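PDB 4E3E: MaoC domain protein dehydratase from Chloroflexus aurantiacus, which catalyses the reversible dehydration of beta-methylmalyl-CoA to mesaconyl-CoA in the glyoxylate assimilation cycle. Local coordinates for residues L16-H22 and T107-G113; T122-H128 and Y142-V148; W196-E200 and I295-A300; T305-R311 and T345-R350. One frame throughout, in Å; residues are numbered along the deposited sequence.

Contact 1: L16-H22 and T107-G113; sequences LGQTIVH and TTSKVIG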
loop_
_atom_site.group_PDB
_atom_site.type_symbol
_atom_site.label_atom_id
_atom_site.label_comp_id
_atom_site.label_asym_id
_atom_site.label_seq_id
_atom_site.Cartn_x
_atom_site.Cartn_y
_atom_site.Cartn_z
ATOM N N LEU A 16 -8.172 6.643 38.448
ATOM C CA LEU A 16 -8.926 7.843 38.117
ATOM C C LEU A 16 -8.007 9.059 38.115
ATOM O O LEU A 16 -7.266 9.288 39.063
ATOM C CB LEU A 16 -10.078 8.068 39.105
ATOM C CG LEU A 16 -10.951 9.287 38.776
ATOM C CD1 LEU A 16 -11.695 9.061 37.463
ATOM C CD2 LEU A 16 -11.916 9.613 39.906
ATOM N N GLY A 17 -8.058 9.828 37.039
ATOM C CA GLY A 17 -7.247 11.032 36.929
ATOM C C GLY A 17 -5.834 10.834 36.395
ATOM O O GLY A 17 -5.115 11.816 36.192
ATOM N N GLN A 18 -5.408 9.593 36.171
ATOM C CA GLN A 18 -4.047 9.384 35.630
ATOM C C GLN A 18 -3.947 9.824 34.166
ATOM O O GLN A 18 -4.873 9.606 33.373
ATOM C CB GLN A 18 -3.561 7.934 35.799
ATOM C CG GLN A 18 -4.024 6.973 34.713
ATOM C CD GLN A 18 -3.433 5.581 34.850
ATOM O OE1 GLN A 18 -4.158 4.612 35.080
ATOM N NE2 GLN A 18 -2.114 5.472 34.701
ATOM N N THR A 19 -2.828 10.459 33.828
ATOM C CA THR A 19 -2.527 10.829 32.453
ATOM C C THR A 19 -1.479 9.871 31.897
ATOM O O THR A 19 -0.425 9.677 32.505
ATOM C CB THR A 19 -2.017 12.276 32.360
ATOM O OG1 THR A 19 -3.037 13.150 32.844
ATOM C CG2 THR A 19 -1.702 12.654 30.912
ATOM N N ILE A 20 -1.789 9.262 30.753
ATOM C CA ILE A 20 -0.861 8.391 30.066
ATOM C C ILE A 20 -0.336 9.082 28.808
ATOM O O ILE A 20 -1.120 9.504 27.940
ATOM C CB ILE A 20 -1.524 7.058 29.671
ATOM C CG1 ILE A 20 -2.100 6.353 30.915
ATOM C CG2 ILE A 20 -0.525 6.169 28.934
ATOM C CD1 ILE A 20 -2.994 5.177 30.598
ATOM N N VAL A 21 0.988 9.203 28.720
ATOM C CA VAL A 21 1.643 9.747 27.527
ATOM C C VAL A 21 2.024 8.577 26.622
ATOM O O VAL A 21 2.861 7.768 26.987
ATOM C CB VAL A 21 2.895 10.592 27.885
ATOM C CG1 VAL A 21 3.588 11.097 26.617
ATOM C CG2 VAL A 21 2.504 11.754 28.789
ATOM N N HIS A 22 1.382 8.473 25.479
ATOM C CA HIS A 22 1.583 7.381 24.573
ATOM C C HIS A 22 2.839 7.432 23.759
ATOM O O HIS A 22 3.328 8.481 23.414
ATOM C CB HIS A 22 0.359 7.200 23.683
ATOM C CG HIS A 22 -0.930 7.058 24.438
ATOM N ND1 HIS A 22 -1.194 6.019 25.192
ATOM C CD2 HIS A 22 -2.012 7.881 24.538
ATOM C CE1 HIS A 22 -2.380 6.150 25.735
ATOM N NE2 HIS A 22 -2.884 7.287 25.343
ATOM N N THR A 107 -0.119 11.697 21.186
ATOM C CA THR A 107 -1.383 11.484 21.877
ATOM C C THR A 107 -1.158 11.256 23.374
ATOM O O THR A 107 -0.167 10.639 23.794
ATOM C CB THR A 107 -2.176 10.327 21.229
ATOM O OG1 THR A 107 -2.308 10.581 19.824
ATOM C CG2 THR A 107 -3.597 10.217 21.833
ATOM N N THR A 108 -2.063 11.793 24.181
ATOM C CA THR A 108 -2.080 11.496 25.607
ATOM C C THR A 108 -3.508 11.165 25.950
ATOM O O THR A 108 -4.427 11.671 25.302
ATOM C CB THR A 108 -1.636 12.696 26.455
ATOM O OG1 THR A 108 -2.592 13.742 26.295
ATOM C CG2 THR A 108 -0.269 13.203 26.016
ATOM N N SER A 109 -3.692 10.304 26.949
ATOM C CA SER A 109 -5.019 9.945 27.447
ATOM C C SER A 109 -5.108 10.157 28.955
ATOM O O SER A 109 -4.153 9.878 29.693
ATOM C CB SER A 109 -5.359 8.481 27.131
ATOM O OG SER A 109 -5.482 8.292 25.734
ATOM N N LYS A 110 -6.263 10.642 29.405
ATOM C CA LYS A 110 -6.544 10.779 30.823
ATOM C C LYS A 110 -7.715 9.880 31.216
ATOM O O LYS A 110 -8.718 9.838 30.523
ATOM C CB LYS A 110 -6.885 12.223 31.146
ATOM C CG LYS A 110 -7.077 12.485 32.628
ATOM C CD LYS A 110 -7.405 13.953 32.825
ATOM C CE LYS A 110 -6.767 14.459 34.069
ATOM N NZ LYS A 110 -7.773 14.755 35.128
ATOM N N VAL A 111 -7.582 9.163 32.329
ATOM C CA VAL A 111 -8.685 8.362 32.845
ATOM C C VAL A 111 -9.671 9.284 33.567
ATOM O O VAL A 111 -9.307 9.971 34.536
ATOM C CB VAL A 111 -8.197 7.242 33.783
ATOM C CG1 VAL A 111 -9.375 6.429 34.306
ATOM C CG2 VAL A 111 -7.205 6.345 33.062
ATOM N N ILE A 112 -10.908 9.309 33.074
ATOM C CA ILE A 112 -11.948 10.185 33.614
ATOM C C ILE A 112 -13.124 9.388 34.163
ATOM O O ILE A 112 -14.105 9.961 34.627
ATOM C CB ILE A 112 -12.463 11.198 32.560
ATOM C CG1 ILE A 112 -13.117 10.476 31.361
ATOM C CG2 ILE A 112 -11.344 12.149 32.142
ATOM C CD1 ILE A 112 -13.942 11.382 30.459
ATOM N N GLY A 113 -13.027 8.063 34.101
ATOM C CA GLY A 113 -14.089 7.212 34.613
ATOM C C GLY A 113 -13.683 5.763 34.754
ATOM O O GLY A 113 -12.897 5.254 33.953
HETATM O O HOH W 1 1.649 9.201 20.500
#
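A side-chain hydrogen bond joins His22 to Ser109 beside an antiparallel backbone ladder. NE2 of His22 meets OG of Ser109 at 2.8 Å, at the edge of the imidazole and in its plane. The bond is nearly straight, at 169°. His22 CG lies anti to the carbonyl carbon (chi1 -54°), which swings the ring along the strand to Ser109. On the far side of the ring ND1 bonds to Asp79, and Ser109 OG also meets Ser129, so the imidazole is held at both nitrogens. With alanine in place of His22, Asp79 and Ser109 would probably lose the ring that links them, and a gap would open beside Thr107. Ile20 N reaches Ser109 O at 2.7 Å, and His22 N closes the ladder on Thr107 O. At the other end Gly17 N bonds to Val111 O at 2.8 Å. Strand 19-27 is outermost on this side of the sheet within the chain. Strand 104-116 also pairs with strand 122-132, and helix 65-80 packs against Ile20, His22 and Thr107.

Contact 2: T122-H128 and Y142-V148; sequences TGVVYVH and YIRWVMV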
loop_
_atom_site.group_PDB
_atom_site.type_symbol
_atom_site.label_atom_id
_atom_site.label_comp_id
_atom_site.label_asym_id
_atom_site.label_seq_id
_atom_site.Cartn_x
_atom_site.Cartn_y
_atom_site.Cartn_z
ATOM N N THR A 122 -14.612 -8.045 34.465
ATOM C CA THR A 122 -14.197 -6.944 33.604
ATOM C C THR A 122 -14.592 -5.606 34.229
ATOM O O THR A 122 -15.255 -5.565 35.269
ATOM C CB THR A 122 -14.870 -7.032 32.226
ATOM O OG1 THR A 122 -16.288 -7.096 32.409
ATOM C CG2 THR A 122 -14.396 -8.259 31.447
ATOM N N GLY A 123 -14.183 -4.518 33.586
ATOM C CA GLY A 123 -14.571 -3.178 33.999
ATOM C C GLY A 123 -14.531 -2.197 32.841
ATOM O O GLY A 123 -13.857 -2.423 31.829
ATOM N N VAL A 124 -15.252 -1.096 33.003
ATOM C CA VAL A 124 -15.331 -0.050 31.995
ATOM C C VAL A 124 -14.415 1.104 32.385
ATOM O O VAL A 124 -14.492 1.617 33.504
ATOM C CB VAL A 124 -16.778 0.479 31.875
ATOM C CG1 VAL A 124 -16.868 1.630 30.873
ATOM C CG2 VAL A 124 -17.731 -0.657 31.523
ATOM N N VAL A 125 -13.561 1.519 31.456
ATOM C CA VAL A 125 -12.690 2.681 31.682
ATOM C C VAL A 125 -13.019 3.753 30.649
ATOM O O VAL A 125 -13.160 3.458 29.458
ATOM C CB VAL A 125 -11.189 2.278 31.708
ATOM C CG1 VAL A 125 -10.853 1.332 30.577
ATOM C CG2 VAL A 125 -10.237 3.487 31.700
ATOM N N TYR A 126 -13.196 4.981 31.130
ATOM C CA TYR A 126 -13.487 6.134 30.284
ATOM C C TYR A 126 -12.203 6.903 30.192
ATOM O O TYR A 126 -11.582 7.188 31.226
ATOM C CB TYR A 126 -14.556 7.037 30.918
ATOM C CG TYR A 126 -15.902 6.372 31.052
ATOM C CD1 TYR A 126 -16.137 5.432 32.054
ATOM C CD2 TYR A 126 -16.942 6.679 30.180
ATOM C CE1 TYR A 126 -17.372 4.813 32.181
ATOM C CE2 TYR A 126 -18.188 6.065 30.303
ATOM C CZ TYR A 126 -18.390 5.132 31.301
ATOM O OH TYR A 126 -19.607 4.512 31.431
ATOM N N VAL A 127 -11.806 7.234 28.960
ATOM C CA VAL A 127 -10.609 8.049 28.719
ATOM C C VAL A 127 -10.905 9.290 27.880
ATOM O O VAL A 127 -11.762 9.263 26.996
ATOM C CB VAL A 127 -9.462 7.237 28.057
ATOM C CG1 VAL A 127 -8.991 6.112 28.978
ATOM C CG2 VAL A 127 -9.869 6.704 26.682
ATOM N N HIS A 128 -10.202 10.380 28.178
ATOM C CA HIS A 128 -10.194 11.546 27.323
ATOM C C HIS A 128 -8.874 11.512 26.604
ATOM O O HIS A 128 -7.827 11.688 27.230
ATOM C CB HIS A 128 -10.341 12.813 28.170
ATOM C CG HIS A 128 -10.373 14.104 27.367
ATOM N ND1 HIS A 128 -9.779 15.233 27.797
ATOM C CD2 HIS A 128 -10.959 14.413 26.147
ATOM C CE1 HIS A 128 -9.973 16.219 26.900
ATOM N NE2 HIS A 128 -10.702 15.719 25.893
ATOM N N TYR A 142 -11.313 13.496 22.050
ATOM C CA TYR A 142 -12.556 12.729 22.152
ATOM C C TYR A 142 -12.549 11.933 23.452
ATOM O O TYR A 142 -11.510 11.804 24.121
ATOM C CB TYR A 142 -12.750 11.791 20.945
ATOM C CG TYR A 142 -11.658 10.752 20.811
ATOM C CD1 TYR A 142 -11.682 9.587 21.577
ATOM C CD2 TYR A 142 -10.589 10.943 19.930
ATOM C CE1 TYR A 142 -10.666 8.638 21.479
ATOM C CE2 TYR A 142 -9.572 10.003 19.821
ATOM C CZ TYR A 142 -9.616 8.851 20.602
ATOM O OH TYR A 142 -8.616 7.908 20.516
ATOM N N ILE A 143 -13.717 11.409 23.802
ATOM C CA ILE A 143 -13.854 10.499 24.915
ATOM C C ILE A 143 -14.238 9.157 24.327
ATOM O O ILE A 143 -15.038 9.084 23.397
ATOM C CB ILE A 143 -14.946 10.981 25.896
ATOM C CG1 ILE A 143 -14.487 12.257 26.616
ATOM C CG2 ILE A 143 -15.325 9.889 26.891
ATOM C CD1 ILE A 143 -15.636 13.048 27.194
ATOM N N ARG A 144 -13.647 8.087 24.838
ATOM C CA ARG A 144 -14.126 6.768 24.491
ATOM C C ARG A 144 -14.137 5.937 25.754
ATOM O O ARG A 144 -13.443 6.265 26.731
ATOM C CB ARG A 144 -13.292 6.123 23.358
ATOM C CG ARG A 144 -11.965 5.472 23.747
ATOM C CD ARG A 144 -11.384 4.755 22.539
ATOM N NE ARG A 144 -9.993 4.312 22.681
ATOM C CZ ARG A 144 -9.603 3.035 22.668
ATOM N NH1 ARG A 144 -10.496 2.040 22.545
ATOM N NH2 ARG A 144 -8.307 2.747 22.772
ATOM N N TRP A 145 -14.943 4.885 25.751
ATOM C CA TRP A 145 -14.944 3.959 26.868
ATOM C C TRP A 145 -14.892 2.555 26.374
ATOM O O TRP A 145 -15.444 2.240 25.320
ATOM C CB TRP A 145 -16.071 4.232 27.877
ATOM C CG TRP A 145 -17.484 4.248 27.336
ATOM C CD1 TRP A 145 -18.464 3.282 27.518
ATOM C CD2 TRP A 145 -18.137 5.310 26.548
ATOM N NE1 TRP A 145 -19.639 3.646 26.904
ATOM C CE2 TRP A 145 -19.516 4.849 26.305
ATOM C CE3 TRP A 145 -17.735 6.546 26.034
ATOM C CZ2 TRP A 145 -20.426 5.599 25.570
ATOM C CZ3 TRP A 145 -18.663 7.296 25.295
ATOM C CH2 TRP A 145 -19.975 6.831 25.069
ATOM N N VAL A 146 -14.168 1.723 27.116
ATOM C CA VAL A 146 -13.816 0.365 26.705
ATOM C C VAL A 146 -14.059 -0.607 27.852
ATOM O O VAL A 146 -13.882 -0.260 29.023
ATOM C CB VAL A 146 -12.330 0.246 26.260
ATOM C CG1 VAL A 146 -12.111 0.920 24.923
ATOM C CG2 VAL A 146 -11.395 0.891 27.264
HETATM N N MSE A 147 -14.455 -1.823 27.512
HETATM C CA MSE A 147 -14.604 -2.872 28.505
HETATM C C MSE A 147 -13.292 -3.597 28.530
HETATM O O MSE A 147 -12.877 -4.166 27.518
HETATM C CB MSE A 147 -15.716 -3.801 28.065
HETATM C CG MSE A 147 -15.893 -4.817 29.185
HETATM SE SE MSE A 147 -17.378 -5.972 28.660
HETATM C CE MSE A 147 -18.875 -4.852 29.303
ATOM N N VAL A 148 -12.620 -3.565 29.679
ATOM C CA VAL A 148 -11.277 -4.142 29.815
ATOM C C VAL A 148 -11.256 -5.316 30.792
ATOM O O VAL A 148 -11.901 -5.272 31.851
ATOM C CB VAL A 148 -10.243 -3.081 30.263
ATOM C CG1 VAL A 148 -8.825 -3.652 30.264
ATOM C CG2 VAL A 148 -10.318 -1.863 29.361
#
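The CB of Trp145 sits over one face of the Tyr126 ring, 3.8 Å from its centroid, as a CH-pi contact. The indole follows, slid aside. Its five-membered ring is only 21° from parallel to the phenol, yet the two barely overlap, and Tyr126 CE2 comes 3.5 Å from Trp145 CG. Trp145 CG stands between its backbone N and carbonyl carbon (chi1 56°), which places the indole alongside Val124. CG1 of Val124 packs on Trp145 CB at 4.0 Å. A glycine in place of Tyr126 would probably leave one side of the Trp145 side chain uncovered and the indole freer to turn. These residues belong to an antiparallel beta hairpin, strands 122-132 and 138-149, within a protein of the HotDog clan. On the reverse face the valines mesh tightly. Val125 CG1 sits in the notch formed by two methyls, 3.4 Å from Val146 CG2 and 3.5 Å from Val148 CG2. Next along, Val127 CG2 rests on Arg144 CG at 3.8 Å. The arginine runs on, extended, to bond Asn87, a substrate-binding residue by similarity, as well as Thr76 and Ser81. At the hairpin's open end Thr122 CB touches CG of Met147, which is a selenomethionine, at 3.9 Å.

Contact 3: W196-E200 and I295-A300; sequences WDDYE and ILAKMA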
loop_
_atom_site.group_PDB
_atom_site.type_symbol
_atom_site.label_atom_id
_atom_site.label_comp_id
_atom_site.label_asym_id
_atom_site.label_seq_id
_atom_site.Cartn_x
_atom_site.Cartn_y
_atom_site.Cartn_z
ATOM N N TRP A 196 -25.930 22.237 1.075
ATOM C CA TRP A 196 -26.508 22.204 2.424
ATOM C C TRP A 196 -27.987 22.498 2.409
ATOM O O TRP A 196 -28.777 21.786 3.042
ATOM C CB TRP A 196 -25.748 23.197 3.291
ATOM C CG TRP A 196 -26.195 23.393 4.725
ATOM C CD1 TRP A 196 -25.820 22.648 5.855
ATOM C CD2 TRP A 196 -27.044 24.485 5.244
ATOM N NE1 TRP A 196 -26.393 23.178 6.996
ATOM C CE2 TRP A 196 -27.135 24.284 6.696
ATOM C CE3 TRP A 196 -27.729 25.555 4.665
ATOM C CZ2 TRP A 196 -27.882 25.136 7.511
ATOM C CZ3 TRP A 196 -28.470 26.408 5.497
ATOM C CH2 TRP A 196 -28.551 26.195 6.884
ATOM N N ASP A 197 -28.370 23.527 1.659
ATOM C CA ASP A 197 -29.762 23.948 1.538
ATOM C C ASP A 197 -30.687 22.853 1.013
ATOM O O ASP A 197 -31.874 22.876 1.312
ATOM C CB ASP A 197 -29.878 25.179 0.630
ATOM C CG ASP A 197 -28.818 26.230 0.935
ATOM O OD1 ASP A 197 -27.614 25.923 0.806
ATOM O OD2 ASP A 197 -29.192 27.367 1.296
ATOM N N ASP A 198 -30.150 21.899 0.253
ATOM C CA ASP A 198 -30.983 20.941 -0.480
ATOM C C ASP A 198 -31.289 19.655 0.282
ATOM O O ASP A 198 -32.151 18.876 -0.130
ATOM C CB ASP A 198 -30.351 20.605 -1.840
ATOM C CG ASP A 198 -29.951 21.842 -2.617
ATOM O OD1 ASP A 198 -30.763 22.787 -2.711
ATOM O OD2 ASP A 198 -28.815 21.869 -3.134
ATOM N N TYR A 199 -30.581 19.426 1.383
ATOM C CA TYR A 199 -30.808 18.234 2.192
ATOM C C TYR A 199 -32.000 18.440 3.128
ATOM O O TYR A 199 -32.215 19.540 3.639
ATOM C CB TYR A 199 -29.520 17.842 2.928
ATOM C CG TYR A 199 -28.540 17.175 1.999
ATOM C CD1 TYR A 199 -27.640 17.930 1.238
ATOM C CD2 TYR A 199 -28.549 15.780 1.831
ATOM C CE1 TYR A 199 -26.762 17.315 0.358
ATOM C CE2 TYR A 199 -27.674 15.157 0.948
ATOM C CZ TYR A 199 -26.782 15.928 0.227
ATOM O OH TYR A 199 -25.919 15.314 -0.633
ATOM N N GLU A 200 -32.798 17.388 3.308
ATOM C CA GLU A 200 -34.003 17.448 4.129
ATOM C C GLU A 200 -33.780 16.688 5.423
ATOM O O GLU A 200 -33.399 15.512 5.397
ATOM C CB GLU A 200 -35.200 16.850 3.382
ATOM C CG GLU A 200 -35.630 17.649 2.160
ATOM C CD GLU A 200 -36.380 16.814 1.137
ATOM O OE1 GLU A 200 -37.217 15.968 1.533
ATOM O OE2 GLU A 200 -36.133 17.005 -0.073
ATOM N N ILE A 295 -30.194 12.223 7.641
ATOM C CA ILE A 295 -29.899 13.570 8.106
ATOM C C ILE A 295 -30.659 13.758 9.426
ATOM O O ILE A 295 -31.889 13.959 9.418
ATOM C CB ILE A 295 -30.289 14.672 7.085
ATOM C CG1 ILE A 295 -29.702 14.395 5.683
ATOM C CG2 ILE A 295 -29.908 16.061 7.624
ATOM C CD1 ILE A 295 -28.182 14.265 5.619
ATOM N N LEU A 296 -29.939 13.657 10.550
ATOM C CA LEU A 296 -30.532 13.831 11.889
ATOM C C LEU A 296 -30.918 15.278 12.155
ATOM O O LEU A 296 -31.934 15.552 12.799
ATOM C CB LEU A 296 -29.570 13.369 12.977
ATOM C CG LEU A 296 -29.201 11.887 12.946
ATOM C CD1 LEU A 296 -28.189 11.574 14.041
ATOM C CD2 LEU A 296 -30.448 11.015 13.052
ATOM N N ALA A 297 -30.106 16.205 11.647
ATOM C CA ALA A 297 -30.282 17.621 11.947
ATOM C C ALA A 297 -29.499 18.464 10.980
ATOM O O ALA A 297 -28.501 18.003 10.387
ATOM C CB ALA A 297 -29.828 17.926 13.372
ATOM N N LYS A 298 -29.946 19.710 10.839
ATOM C CA LYS A 298 -29.261 20.705 10.037
ATOM C C LYS A 298 -29.077 21.940 10.906
ATOM O O LYS A 298 -30.037 22.410 11.532
ATOM C CB LYS A 298 -30.087 21.033 8.786
ATOM C CG LYS A 298 -29.509 22.147 7.926
ATOM C CD LYS A 298 -30.442 22.572 6.786
ATOM C CE LYS A 298 -30.635 21.481 5.749
ATOM N NZ LYS A 298 -31.513 21.937 4.631
HETATM N N MSE A 299 -27.858 22.472 10.954
HETATM C CA MSE A 299 -27.554 23.560 11.882
HETATM C C MSE A 299 -26.754 24.614 11.159
HETATM O O MSE A 299 -25.858 24.284 10.367
HETATM C CB MSE A 299 -26.793 23.003 13.110
HETATM C CG MSE A 299 -27.125 21.519 13.388
HETATM SE SE MSE A 299 -25.914 20.624 14.669
HETATM C CE MSE A 299 -27.161 19.539 15.760
ATOM N N ALA A 300 -27.081 25.885 11.406
ATOM C CA ALA A 300 -26.274 27.006 10.929
ATOM C C ALA A 300 -24.974 27.075 11.727
ATOM O O ALA A 300 -24.939 26.692 12.904
ATOM C CB ALA A 300 -27.035 28.322 11.083
HETATM O O HOH W 2 -32.068 24.869 3.960
#
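Lys298 crosses one face of the Trp196 indole obliquely and ends among backbone carbonyls. Its CG lies 3.4 Å from Trp196 CE2, near the rim of the ring system. CD continues over the six-membered ring as a CH-pi contact, 3.9 Å from the centroid. The ammonium is farther off, so any cation-pi attraction is weak. Lys298 CG is anti to the backbone N (chi1 176°), which carries the chain out from the strand. A bend at chi3 (-66°) then turns the end to the loop. There NZ bonds to Tyr199 O at 2.7 Å, in the carbonyl plane, and more weakly to Trp196 O at 3.2 Å. Water 2 accepts a further bond from NZ and weakly bridges to Asp197 O. The contact joins a loop with a short 3-10 turn at 196-198 to strand 288-300 of the antiparallel sheet. A classic beta bulge, Leu296 and Ala297 opposite Arg311, distorts this strand. Three residues before the lysine, Ile295 meets Tyr199 at about a right angle, with CD1 4.1 Å from Tyr199 CD2. Ile295 CB also packs on Glu200 O at 3.6 Å. The indole NE1 bonds to Ala309 O, while Tyr199 OH bonds to Gly264 O.

Contact 4: T305-R311 and T345-R350; sequences TDIGALR and TVLMPR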
loop_
_atom_site.group_PDB
_atom_site.type_symbol
_atom_site.label_atom_id
_atom_site.label_comp_id
_atom_site.label_asym_id
_atom_site.label_seq_id
_atom_site.Cartn_x
_atom_site.Cartn_y
_atom_site.Cartn_z
ATOM N N THR A 305 -22.215 32.085 6.634
ATOM C CA THR A 305 -23.311 31.704 5.735
ATOM C C THR A 305 -22.845 30.919 4.502
ATOM O O THR A 305 -23.674 30.493 3.697
ATOM C CB THR A 305 -24.126 32.924 5.282
ATOM O OG1 THR A 305 -23.249 33.871 4.666
ATOM C CG2 THR A 305 -24.856 33.580 6.477
ATOM N N ASP A 306 -21.531 30.720 4.360
ATOM C CA ASP A 306 -20.944 30.011 3.200
ATOM C C ASP A 306 -20.925 28.480 3.375
ATOM O O ASP A 306 -20.877 27.730 2.393
ATOM C CB ASP A 306 -19.521 30.526 2.924
ATOM C CG ASP A 306 -18.561 30.314 4.115
ATOM O OD1 ASP A 306 -18.920 30.662 5.273
ATOM O OD2 ASP A 306 -17.436 29.811 3.887
ATOM N N ILE A 307 -20.948 28.047 4.638
ATOM C CA ILE A 307 -20.858 26.655 5.039
ATOM C C ILE A 307 -21.849 26.420 6.171
ATOM O O ILE A 307 -22.026 27.274 7.028
ATOM C CB ILE A 307 -19.429 26.297 5.538
ATOM C CG1 ILE A 307 -18.426 26.407 4.389
ATOM C CG2 ILE A 307 -19.370 24.867 6.079
ATOM C CD1 ILE A 307 -16.976 26.257 4.797
ATOM N N GLY A 308 -22.486 25.250 6.158
ATOM C CA GLY A 308 -23.396 24.836 7.214
ATOM C C GLY A 308 -23.011 23.461 7.731
ATOM O O GLY A 308 -22.165 22.779 7.139
ATOM N N ALA A 309 -23.628 23.057 8.836
ATOM C CA ALA A 309 -23.392 21.737 9.395
ATOM C C ALA A 309 -24.589 20.824 9.202
ATOM O O ALA A 309 -25.739 21.270 9.224
ATOM C CB ALA A 309 -23.046 21.834 10.875
ATOM N N LEU A 310 -24.308 19.543 9.020
ATOM C CA LEU A 310 -25.343 18.515 9.075
ATOM C C LEU A 310 -24.918 17.477 10.084
ATOM O O LEU A 310 -23.754 17.044 10.099
ATOM C CB LEU A 310 -25.541 17.840 7.718
ATOM C CG LEU A 310 -26.010 18.673 6.519
ATOM C CD1 LEU A 310 -25.863 17.856 5.236
ATOM C CD2 LEU A 310 -27.443 19.164 6.682
ATOM N N ARG A 311 -25.850 17.100 10.946
ATOM C CA ARG A 311 -25.619 15.988 11.843
ATOM C C ARG A 311 -26.133 14.762 11.111
ATOM O O ARG A 311 -27.297 14.723 10.702
ATOM C CB ARG A 311 -26.327 16.170 13.188
ATOM C CG ARG A 311 -26.002 15.052 14.187
ATOM C CD ARG A 311 -26.687 15.251 15.533
ATOM N NE ARG A 311 -26.256 14.238 16.506
ATOM C CZ ARG A 311 -26.503 14.289 17.815
ATOM N NH1 ARG A 311 -27.183 15.306 18.339
ATOM N NH2 ARG A 311 -26.066 13.323 18.610
ATOM N N THR A 345 -20.844 14.892 12.565
ATOM C CA THR A 345 -21.222 16.170 12.004
ATOM C C THR A 345 -20.272 16.542 10.869
ATOM O O THR A 345 -19.030 16.560 11.040
ATOM C CB THR A 345 -21.209 17.259 13.083
ATOM O OG1 THR A 345 -22.150 16.916 14.107
ATOM C CG2 THR A 345 -21.588 18.617 12.497
ATOM N N VAL A 346 -20.864 16.841 9.714
ATOM C CA VAL A 346 -20.097 17.213 8.530
ATOM C C VAL A 346 -20.282 18.697 8.257
ATOM O O VAL A 346 -21.261 19.313 8.702
ATOM C CB VAL A 346 -20.527 16.401 7.292
ATOM C CG1 VAL A 346 -20.251 14.912 7.507
ATOM C CG2 VAL A 346 -22.015 16.634 6.983
ATOM N N LEU A 347 -19.327 19.277 7.548
ATOM C CA LEU A 347 -19.472 20.626 7.036
ATOM C C LEU A 347 -19.822 20.511 5.554
ATOM O O LEU A 347 -19.268 19.654 4.859
ATOM C CB LEU A 347 -18.174 21.426 7.215
ATOM C CG LEU A 347 -17.567 21.522 8.623
ATOM C CD1 LEU A 347 -16.233 22.256 8.584
ATOM C CD2 LEU A 347 -18.521 22.204 9.597
HETATM N N MSE A 348 -20.728 21.367 5.075
HETATM C CA MSE A 348 -21.120 21.379 3.654
HETATM C C MSE A 348 -21.299 22.804 3.169
HETATM O O MSE A 348 -21.900 23.618 3.867
HETATM C CB MSE A 348 -22.423 20.592 3.501
HETATM C CG MSE A 348 -22.912 20.595 2.054
HETATM SE SE MSE A 348 -24.433 19.355 1.790
HETATM C CE MSE A 348 -23.717 17.544 2.190
ATOM N N PRO A 349 -20.802 23.124 1.954
ATOM C CA PRO A 349 -21.021 24.459 1.410
ATOM C C PRO A 349 -22.508 24.782 1.301
ATOM O O PRO A 349 -23.337 23.886 1.052
ATOM C CB PRO A 349 -20.421 24.377 0.010
ATOM C CG PRO A 349 -19.439 23.264 0.087
ATOM C CD PRO A 349 -20.037 22.271 1.024
ATOM N N ARG A 350 -22.830 26.050 1.498
ATOM C CA ARG A 350 -24.203 26.561 1.340
ATOM C C ARG A 350 -24.389 27.304 0.014
ATOM O O ARG A 350 -23.422 27.798 -0.569
ATOM C CB ARG A 350 -24.543 27.504 2.485
ATOM C CG ARG A 350 -24.637 26.820 3.832
ATOM C CD ARG A 350 -24.974 27.810 4.942
ATOM N NE ARG A 350 -26.140 28.645 4.639
ATOM C CZ ARG A 350 -26.769 29.410 5.528
ATOM N NH1 ARG A 350 -26.365 29.457 6.789
ATOM N NH2 ARG A 350 -27.817 30.134 5.152
HETATM O O HOH W 3 -24.021 28.625 8.428
#
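Arg350 N donates to Asp306 O at 2.7 Å. The N-H points almost straight at the oxygen (174°), although the donor stands above the carbonyl plane. This bond extends an antiparallel beta ladder between strands 307-318 and 338-349, neighbours in the long sheet of this HotDog-clan protein. Gly308 and Met348 form a hydrogen-bonded pair, as do Leu310 and Val346. Gly308 N reaches Met348 O at 2.9 Å. On one face Leu310 CB packs on Val346 CG2, while Leu310 CD1 touches the CE methyl of Met348, a selenomethionine, at 3.7 Å. The bend at chi3 of Met348 (-63°) swings that methyl back to the leucine. On the other face Ile307 CG2 lies against Leu347 CB at 3.8 Å, and Ala309 CB meets Thr345 CG2 at 3.9 Å. Thr345 OG1 is tied to Asn275 on strand 270-278. Arg311 forms salt bridges with Asp343 and Asp167. Beyond the strand the aliphatic part of Arg350 folds over Gly308, with CG 3.5 Å from Gly308 N. The guanidinium lays one face over Thr305, and its NH1 donates to water 3 at 3.0 Å.

How the contacts relate
All four contacts reach one antiparallel sheet, in two pairs. Contacts 1 and 2, 11 Å apart between centres, meet where strand 104-116 of the first lies beside strand 122-132 of the second. Lys110 O and His128 N make a probable hydrogen bond of 2.8 Å. Contacts 3 and 4, 8 Å apart between centres, are probably joined by Leu296 N and Arg311 O at 2.9 Å. Contacts 2 and 4, on opposite sides of the chain's centre, are about 11 Å apart at nearest atoms. Contact 2 bonds Asn87 through Arg144, and the Leu347 side chain of contact 4 is about 8 Å from that of Ser65. Asn87 and Ser65 probably bind substrate. Contact 3 is away from these sites.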